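Local atomic coordinates of thioesterase (Streptomyces coelicolor, PDB entry 3QMW), a protein that is a thioesterase of the prodiginine biosynthetic pathway, with an alpha/beta hydrolase fold, and probably hydrolyses thioester bonds. Residues His97-Phe102 with Pro124-Leu129; Ala205-Ala210 with Phe230-Leu235. All coordinates share one frame; numbering follows the deposited sequence.

Overall arrangement
Both contacts reach the six-stranded parallel sheet of one alpha/beta hydrolase domain, their centres about 20 Å apart. Contact 1 comes first along the chain and joins strand 99-104 to the loop that follows helix 106-120 and leads into strand 129-132. Contact 2 follows and pairs strand 203-208 with strand 230-235, the outermost strand on its side of the sheet within this chain. Strand 129-132 is the neighbour of strand 203-208, so the two contacts approach to about 5 Å between nearest atoms without touching. Strands 99-104 and 203-208 lead toward Ser105 and Asp211, which with His239 form a probable catalytic triad, so both contacts lie on strands whose C-terminal ends run toward the probable active site.

Contact 1 (His97-Phe102 with Pro124-Leu129); sequences HDYALF and PRPRHL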
ATOM      1  N   HIS D  97      20.724   3.966 -10.945  1.00 59.73           N
ATOM      2  CA  HIS D  97      20.445   2.811 -11.800  1.00 59.03           C
ATOM      3  C   HIS D  97      19.358   2.003 -11.115  1.00 58.21           C
ATOM      4  O   HIS D  97      19.494   1.682  -9.938  1.00 58.33           O
ATOM      5  CB  HIS D  97      21.699   1.936 -11.989  1.00 59.19           C
ATOM      6  CG  HIS D  97      22.121   1.179 -10.758  1.00 59.44           C
ATOM      7  ND1 HIS D  97      21.371   0.157 -10.216  1.00 58.91           N
ATOM      8  CD2 HIS D  97      23.227   1.280  -9.981  1.00 59.81           C
ATOM      9  CE1 HIS D  97      21.985  -0.322  -9.150  1.00 59.30           C
ATOM     10  NE2 HIS D  97      23.112   0.346  -8.982  1.00 59.53           N
ATOM     11  N   ASP D  98      18.286   1.666 -11.823  1.00 57.07           N
ATOM     12  CA  ASP D  98      17.165   0.943 -11.195  1.00 56.26           C
ATOM     13  C   ASP D  98      16.738   1.696  -9.920  1.00 54.98           C
ATOM     14  O   ASP D  98      16.957   1.245  -8.779  1.00 54.65           O
ATOM     15  CB  ASP D  98      17.533  -0.525 -10.879  1.00 56.28           C
ATOM     16  CG  ASP D  98      17.837  -1.354 -12.138  1.00 56.71           C
ATOM     17  OD1 ASP D  98      17.298  -1.037 -13.228  1.00 55.78           O
ATOM     18  OD2 ASP D  98      18.615  -2.334 -12.024  1.00 56.76           O
ATOM     19  N   TYR D  99      16.148   2.863 -10.148  1.00 53.32           N
ATOM     20  CA  TYR D  99      15.812   3.782  -9.082  1.00 52.26           C
ATOM     21  C   TYR D  99      14.676   4.689  -9.523  1.00 50.83           C
ATOM     22  O   TYR D  99      14.355   4.768 -10.712  1.00 50.68           O
ATOM     23  CB  TYR D  99      17.039   4.618  -8.711  1.00 52.54           C
ATOM     24  CG  TYR D  99      17.372   5.701  -9.717  1.00 53.16           C
ATOM     25  CD1 TYR D  99      17.841   5.380 -10.989  1.00 53.54           C
ATOM     26  CD2 TYR D  99      17.229   7.050  -9.393  1.00 54.19           C
ATOM     27  CE1 TYR D  99      18.149   6.367 -11.920  1.00 53.60           C
ATOM     28  CE2 TYR D  99      17.537   8.051 -10.317  1.00 54.84           C
ATOM     29  CZ  TYR D  99      17.997   7.705 -11.583  1.00 54.92           C
ATOM     30  OH  TYR D  99      18.297   8.702 -12.496  1.00 55.24           O
ATOM     31  N   ALA D 100      14.057   5.354  -8.554  1.00 49.09           N
ATOM     32  CA  ALA D 100      13.042   6.369  -8.834  1.00 47.76           C
ATOM     33  C   ALA D 100      13.113   7.505  -7.815  1.00 46.28           C
ATOM     34  O   ALA D 100      13.886   7.449  -6.855  1.00 46.17           O
ATOM     35  CB  ALA D 100      11.656   5.754  -8.849  1.00 47.93           C
ATOM     36  N   LEU D 101      12.292   8.525  -8.023  1.00 44.55           N
ATOM     37  CA  LEU D 101      12.351   9.729  -7.218  1.00 43.21           C
ATOM     38  C   LEU D 101      10.991  10.015  -6.627  1.00 42.39           C
ATOM     39  O   LEU D 101       9.992  10.055  -7.357  1.00 41.66           O
ATOM     40  CB  LEU D 101      12.816  10.931  -8.068  1.00 42.93           C
ATOM     41  CG  LEU D 101      14.124  10.734  -8.855  1.00 41.84           C
ATOM     42  CD1 LEU D 101      14.352  11.862  -9.841  1.00 38.07           C
ATOM     43  CD2 LEU D 101      15.329  10.538  -7.896  1.00 39.89           C
ATOM     44  N   PHE D 102      10.975  10.194  -5.301  1.00 41.69           N
ATOM     45  CA  PHE D 102       9.860  10.805  -4.586  1.00 40.77           C
ATOM     46  C   PHE D 102      10.257  12.140  -3.946  1.00 40.64           C
ATOM     47  O   PHE D 102      11.305  12.241  -3.302  1.00 40.75           O
ATOM     48  CB  PHE D 102       9.324   9.917  -3.461  1.00 40.45           C
ATOM     49  CG  PHE D 102       8.301  10.622  -2.633  1.00 39.72           C
ATOM     50  CD1 PHE D 102       6.991  10.709  -3.065  1.00 38.92           C
ATOM     51  CD2 PHE D 102       8.666  11.311  -1.494  1.00 38.48           C
ATOM     52  CE1 PHE D 102       6.048  11.424  -2.337  1.00 39.21           C
ATOM     53  CE2 PHE D 102       7.724  12.028  -0.769  1.00 38.84           C
ATOM     54  CZ  PHE D 102       6.421  12.079  -1.187  1.00 38.41           C
ATOM     55  N   PRO D 124      22.070   6.966 -16.136  1.00 65.09           N
ATOM     56  CA  PRO D 124      20.971   6.033 -16.427  1.00 65.20           C
ATOM     57  C   PRO D 124      19.649   6.545 -15.859  1.00 65.41           C
ATOM     58  O   PRO D 124      19.559   6.781 -14.658  1.00 65.68           O
ATOM     59  CB  PRO D 124      21.400   4.736 -15.729  1.00 65.21           C
ATOM     60  CG  PRO D 124      22.864   4.861 -15.505  1.00 65.19           C
ATOM     61  CD  PRO D 124      23.152   6.321 -15.367  1.00 65.12           C
ATOM     62  N   ARG D 125      18.642   6.720 -16.715  1.00 65.47           N
ATOM     63  CA  ARG D 125      17.432   7.462 -16.342  1.00 65.46           C
ATOM     64  C   ARG D 125      16.546   6.686 -15.355  1.00 64.89           C
ATOM     65  O   ARG D 125      16.682   5.461 -15.230  1.00 64.97           O
ATOM     66  CB  ARG D 125      16.643   7.887 -17.597  1.00 65.90           C
ATOM     67  CG  ARG D 125      15.436   7.009 -18.004  1.00 67.17           C
ATOM     68  CD  ARG D 125      14.326   7.897 -18.595  1.00 69.03           C
ATOM     69  NE  ARG D 125      13.326   7.162 -19.380  1.00 70.56           N
ATOM     70  CZ  ARG D 125      12.328   6.432 -18.876  1.00 71.59           C
ATOM     71  NH1 ARG D 125      12.165   6.296 -17.560  1.00 72.09           N
ATOM     72  NH2 ARG D 125      11.482   5.823 -19.704  1.00 71.84           N
ATOM     73  N   PRO D 126      15.631   7.400 -14.660  1.00 63.96           N
ATOM     74  CA  PRO D 126      14.850   6.822 -13.572  1.00 63.23           C
ATOM     75  C   PRO D 126      13.628   6.053 -14.052  1.00 62.34           C
ATOM     76  O   PRO D 126      13.171   6.258 -15.176  1.00 62.43           O
ATOM     77  CB  PRO D 126      14.403   8.056 -12.789  1.00 63.29           C
ATOM     78  CG  PRO D 126      14.190   9.072 -13.838  1.00 63.70           C
ATOM     79  CD  PRO D 126      15.238   8.804 -14.899  1.00 63.99           C
ATOM     80  N   ARG D 127      13.103   5.197 -13.181  1.00 61.13           N
ATOM     81  CA  ARG D 127      11.948   4.353 -13.497  1.00 60.09           C
ATOM     82  C   ARG D 127      10.660   5.141 -13.391  1.00 58.40           C
ATOM     83  O   ARG D 127       9.764   4.983 -14.216  1.00 58.38           O
ATOM     84  CB  ARG D 127      11.879   3.149 -12.550  1.00 60.42           C
ATOM     85  CG  ARG D 127      13.090   2.222 -12.642  1.00 62.22           C
ATOM     86  CD  ARG D 127      12.982   1.267 -13.829  1.00 64.79           C
ATOM     87  NE  ARG D 127      14.295   0.921 -14.393  1.00 66.66           N
ATOM     88  CZ  ARG D 127      14.889   1.546 -15.417  1.00 67.32           C
ATOM     89  NH1 ARG D 127      14.311   2.583 -16.029  1.00 67.02           N
ATOM     90  NH2 ARG D 127      16.086   1.127 -15.834  1.00 67.44           N
ATOM     91  N   HIS D 128      10.574   5.989 -12.370  1.00 56.45           N
ATOM     92  CA  HIS D 128       9.357   6.743 -12.092  1.00 54.72           C
ATOM     93  C   HIS D 128       9.691   8.034 -11.367  1.00 52.88           C
ATOM     94  O   HIS D 128      10.749   8.155 -10.768  1.00 52.50           O
ATOM     95  CB  HIS D 128       8.409   5.896 -11.232  1.00 54.70           C
ATOM     96  CG  HIS D 128       6.970   6.053 -11.595  1.00 54.92           C
ATOM     97  ND1 HIS D 128       6.299   5.128 -12.359  1.00 55.39           N
ATOM     98  CD2 HIS D 128       6.078   7.037 -11.325  1.00 56.14           C
ATOM     99  CE1 HIS D 128       5.053   5.530 -12.538  1.00 56.40           C
ATOM    100  NE2 HIS D 128       4.894   6.685 -11.921  1.00 56.78           N
ATOM    101  N   LEU D 129       8.790   9.004 -11.451  1.00 51.11           N
ATOM    102  CA  LEU D 129       8.903  10.246 -10.704  1.00 49.97           C
ATOM    103  C   LEU D 129       7.608  10.523  -9.944  1.00 48.87           C
ATOM    104  O   LEU D 129       6.560  10.708 -10.548  1.00 48.55           O
ATOM    105  CB  LEU D 129       9.221  11.420 -11.650  1.00 49.93           C
ATOM    106  CG  LEU D 129       9.205  12.836 -11.050  1.00 49.52           C
ATOM    107  CD1 LEU D 129      10.246  12.975  -9.954  1.00 48.96           C
ATOM    108  CD2 LEU D 129       9.434  13.868 -12.126  1.00 49.26           C
TER
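Tyr99 and Pro126 form the centre of this contact, with CB of Pro126 over the face of the phenol ring, 4.1 Å from its centroid, in a CH-pi contact. The ring is brought there by a chi1 of 75°, which sets CG between the backbone N and the carbonyl carbon and swings the phenol back to the 124-129 segment although its CB starts away from it. Its OH donates to Pro124 O (3.2 Å), tilted 20° from the carbonyl plane, while CE1 brings the ring edge up to the same oxygen. A leucine in place of Tyr99 would probably leave Pro126 without its aromatic face and deprive Pro124 O of the hydroxyl donor. On the backbone, Arg127 N gives a nearly straight bond to Tyr99 O (2.8 Å), and Leu101 N reaches His128 O at 3.2 Å. The Arg127 chain, bent at chi2 and chi3, passes its CG by Tyr99 O and turns the guanidinium edge to Asp98; the two side chains run alongside each other in a long salt bridge, Asp98 OD1 to Arg127 NH2 3.6 Å, their planes 54° apart. Further along, CD1 of Leu129 packs on CB of Leu101 at 3.8 Å, where the two residues form a parallel bridge. The imidazole of His128 leads away to Thr204, bonded through NE2, and stacks on Phe130. Helix 106-120 receives Tyr99 on Leu118, Leu101 on Ala115 and Leu129 on Ala111, while strand 31-36 pairs with the other edge of strand 99-104 through Arg32 and Val34.

Contact 2 (Ala205-Ala210 with Phe230-Leu235); sequences AFSAAA and FLRRHL
Phe206 packs against Arg233 and Leu235 on the buried side of this strand pair: CD1 of its ring meets Leu235 CD1 at 3.6 Å, and the aliphatic start of Arg233, CB and CG, slants across the ring. Phe206 and Leu235 run alongside each other beneath helix 246-258, which sets Leu251 against Phe206 and Arg250 against Leu235. Four backbone bonds join the strands: Ala205 N to Leu231 O (3.0 Å), Ser207 N to Arg233 O, Leu235 N to Ser207 O, and a more bent one from Ala209 N to Leu235 O. The strands run parallel, their segment axes 27° apart, and are the two strands of the beta-alpha-beta unit completed by helix 216-220; the chain continues past Ala210 to Asp211 of the probable catalytic triad. The other face carries Ala205, Ser207, Arg232 and His234, with Val219 of helix 216-220 against the first three, and it opens to solvent toward His234 and Ala209. There the chi1 of His234, -173°, points the ring edge, at ND1, to Ser207 of the neighbouring strand. Ser207 OG and His234 ND1 are modelled only 2.4 Å apart, shorter than an ordinary hydrogen bond, so the detail is doubtful. Arg232 bends at chi3 (55°), leaving Ser207 OG at the edge of its guanidinium, 3.9 Å from NH1, while its NE is held in a salt bridge by Glu220. Phe230 merely brushes this face, its CZ 4.0 Å from Ala205 CB, and packs otherwise on Thr203, Trp222 and Arg223.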
ATOM      1  N   ALA D 205       1.675  12.396  -9.825  1.00 51.79           N
ATOM      2  CA  ALA D 205       1.568  13.565  -8.969  1.00 51.56           C
ATOM      3  C   ALA D 205       0.365  13.465  -8.038  1.00 51.33           C
ATOM      4  O   ALA D 205      -0.725  13.093  -8.461  1.00 51.23           O
ATOM      5  CB  ALA D 205       1.481  14.829  -9.808  1.00 51.71           C
ATOM      6  N   PHE D 206       0.574  13.826  -6.774  1.00 50.79           N
ATOM      7  CA  PHE D 206      -0.462  13.729  -5.772  1.00 50.55           C
ATOM      8  C   PHE D 206      -0.922  15.095  -5.336  1.00 50.56           C
ATOM      9  O   PHE D 206      -0.122  15.920  -4.909  1.00 50.89           O
ATOM     10  CB  PHE D 206       0.045  12.966  -4.561  1.00 50.40           C
ATOM     11  CG  PHE D 206       0.488  11.583  -4.873  1.00 49.63           C
ATOM     12  CD1 PHE D 206      -0.382  10.509  -4.712  1.00 49.13           C
ATOM     13  CD2 PHE D 206       1.769  11.344  -5.337  1.00 48.23           C
ATOM     14  CE1 PHE D 206       0.031   9.208  -5.003  1.00 48.22           C
ATOM     15  CE2 PHE D 206       2.185  10.047  -5.637  1.00 48.61           C
ATOM     16  CZ  PHE D 206       1.315   8.981  -5.469  1.00 47.74           C
ATOM     17  N   SER D 207      -2.222  15.323  -5.448  1.00 50.71           N
ATOM     18  CA  SER D 207      -2.846  16.517  -4.922  1.00 50.65           C
ATOM     19  C   SER D 207      -3.503  16.146  -3.611  1.00 50.94           C
ATOM     20  O   SER D 207      -3.596  14.968  -3.275  1.00 50.51           O
ATOM     21  CB  SER D 207      -3.871  17.063  -5.913  1.00 50.58           C
ATOM     22  OG  SER D 207      -4.668  16.019  -6.454  1.00 50.84           O
ATOM     23  N   ALA D 208      -3.930  17.165  -2.872  1.00 51.54           N
ATOM     24  CA  ALA D 208      -4.642  16.999  -1.616  1.00 52.05           C
ATOM     25  C   ALA D 208      -5.807  17.989  -1.606  1.00 52.86           C
ATOM     26  O   ALA D 208      -5.669  19.112  -2.071  1.00 52.74           O
ATOM     27  CB  ALA D 208      -3.707  17.242  -0.446  1.00 51.85           C
ATOM     28  N   ALA D 209      -6.953  17.572  -1.147  1.00 54.11           N
ATOM     29  CA  ALA D 209      -8.120  18.410  -1.186  1.00 54.94           C
ATOM     30  C   ALA D 209      -8.058  19.664  -0.341  1.00 55.76           C
ATOM     31  O   ALA D 209      -8.593  20.688  -0.700  1.00 55.62           O
ATOM     32  CB  ALA D 209      -9.282  17.625  -0.841  1.00 54.99           C
ATOM     33  N   ALA D 210      -7.429  19.558   0.808  1.00 56.75           N
ATOM     34  CA  ALA D 210      -7.397  20.629   1.778  1.00 57.53           C
ATOM     35  C   ALA D 210      -6.122  21.432   1.690  1.00 58.33           C
ATOM     36  O   ALA D 210      -5.676  21.975   2.673  1.00 58.42           O
ATOM     37  CB  ALA D 210      -7.557  20.085   3.143  1.00 57.29           C
ATOM     38  N   PHE D 230       1.433   9.760 -17.490  1.00 60.48           N
ATOM     39  CA  PHE D 230       1.137  10.658 -16.391  1.00 60.34           C
ATOM     40  C   PHE D 230      -0.185  10.344 -15.692  1.00 60.24           C
ATOM     41  O   PHE D 230      -1.233  10.268 -16.336  1.00 60.47           O
ATOM     42  CB  PHE D 230       1.091  12.095 -16.877  1.00 60.28           C
ATOM     43  CG  PHE D 230       0.881  13.080 -15.774  1.00 60.79           C
ATOM     44  CD1 PHE D 230       1.887  13.315 -14.843  1.00 61.12           C
ATOM     45  CD2 PHE D 230      -0.323  13.756 -15.646  1.00 60.97           C
ATOM     46  CE1 PHE D 230       1.705  14.222 -13.821  1.00 61.65           C
ATOM     47  CE2 PHE D 230      -0.519  14.667 -14.620  1.00 61.58           C
ATOM     48  CZ  PHE D 230       0.496  14.904 -13.706  1.00 61.69           C
ATOM     49  N   LEU D 231      -0.119  10.189 -14.370  1.00 59.86           N
ATOM     50  CA  LEU D 231      -1.293   9.982 -13.540  1.00 59.67           C
ATOM     51  C   LEU D 231      -1.315  11.009 -12.426  1.00 59.48           C
ATOM     52  O   LEU D 231      -0.308  11.222 -11.754  1.00 59.66           O
ATOM     53  CB  LEU D 231      -1.260   8.595 -12.907  1.00 59.79           C
ATOM     54  CG  LEU D 231      -1.527   7.402 -13.825  1.00 60.57           C
ATOM     55  CD1 LEU D 231      -1.083   6.115 -13.138  1.00 61.30           C
ATOM     56  CD2 LEU D 231      -2.999   7.337 -14.230  1.00 60.68           C
ATOM     57  N   ARG D 232      -2.462  11.642 -12.224  1.00 59.05           N
ATOM     58  CA  ARG D 232      -2.665  12.450 -11.044  1.00 58.79           C
ATOM     59  C   ARG D 232      -3.619  11.722 -10.114  1.00 58.55           C
ATOM     60  O   ARG D 232      -4.829  11.694 -10.354  1.00 58.56           O
ATOM     61  CB  ARG D 232      -3.215  13.834 -11.393  1.00 58.74           C
ATOM     62  CG  ARG D 232      -3.427  14.711 -10.165  1.00 58.86           C
ATOM     63  CD  ARG D 232      -3.666  16.153 -10.536  1.00 59.68           C
ATOM     64  NE  ARG D 232      -4.773  16.295 -11.480  1.00 60.62           N
ATOM     65  CZ  ARG D 232      -6.066  16.217 -11.163  1.00 60.91           C
ATOM     66  NH1 ARG D 232      -6.452  16.000  -9.911  1.00 61.13           N
ATOM     67  NH2 ARG D 232      -6.981  16.362 -12.115  1.00 61.15           N
ATOM     68  N   ARG D 233      -3.067  11.124  -9.062  1.00 58.25           N
ATOM     69  CA  ARG D 233      -3.881  10.632  -7.959  1.00 58.03           C
ATOM     70  C   ARG D 233      -4.294  11.838  -7.145  1.00 57.62           C
ATOM     71  O   ARG D 233      -3.587  12.837  -7.108  1.00 57.69           O
ATOM     72  CB  ARG D 233      -3.113   9.654  -7.080  1.00 58.11           C
ATOM     73  CG  ARG D 233      -2.446   8.516  -7.833  1.00 58.89           C
ATOM     74  CD  ARG D 233      -3.419   7.768  -8.716  1.00 59.79           C
ATOM     75  NE  ARG D 233      -2.830   6.522  -9.205  1.00 61.11           N
ATOM     76  CZ  ARG D 233      -3.449   5.647  -9.996  1.00 61.02           C
ATOM     77  NH1 ARG D 233      -4.692   5.869 -10.406  1.00 61.39           N
ATOM     78  NH2 ARG D 233      -2.817   4.545 -10.382  1.00 60.73           N
ATOM     79  N   HIS D 234      -5.454  11.745  -6.512  1.00 57.28           N
ATOM     80  CA  HIS D 234      -5.983  12.840  -5.713  1.00 56.95           C
ATOM     81  C   HIS D 234      -6.348  12.306  -4.338  1.00 56.65           C
ATOM     82  O   HIS D 234      -7.242  11.471  -4.207  1.00 56.80           O
ATOM     83  CB  HIS D 234      -7.207  13.458  -6.380  1.00 56.90           C
ATOM     84  CG  HIS D 234      -7.702  14.690  -5.695  1.00 56.46           C
ATOM     85  ND1 HIS D 234      -6.972  15.856  -5.652  1.00 55.94           N
ATOM     86  CD2 HIS D 234      -8.852  14.939  -5.029  1.00 56.07           C
ATOM     87  CE1 HIS D 234      -7.651  16.773  -4.987  1.00 55.73           C
ATOM     88  NE2 HIS D 234      -8.798  16.244  -4.602  1.00 55.97           N
ATOM     89  N   LEU D 235      -5.643  12.799  -3.324  1.00 55.94           N
ATOM     90  CA  LEU D 235      -5.787  12.331  -1.963  1.00 55.16           C
ATOM     91  C   LEU D 235      -6.561  13.345  -1.135  1.00 54.84           C
ATOM     92  O   LEU D 235      -6.715  14.490  -1.540  1.00 54.63           O
ATOM     93  CB  LEU D 235      -4.401  12.104  -1.366  1.00 55.03           C
ATOM     94  CG  LEU D 235      -3.729  10.848  -1.897  1.00 54.04           C
ATOM     95  CD1 LEU D 235      -2.255  10.875  -1.626  1.00 53.34           C
ATOM     96  CD2 LEU D 235      -4.380   9.649  -1.249  1.00 54.35           C
TER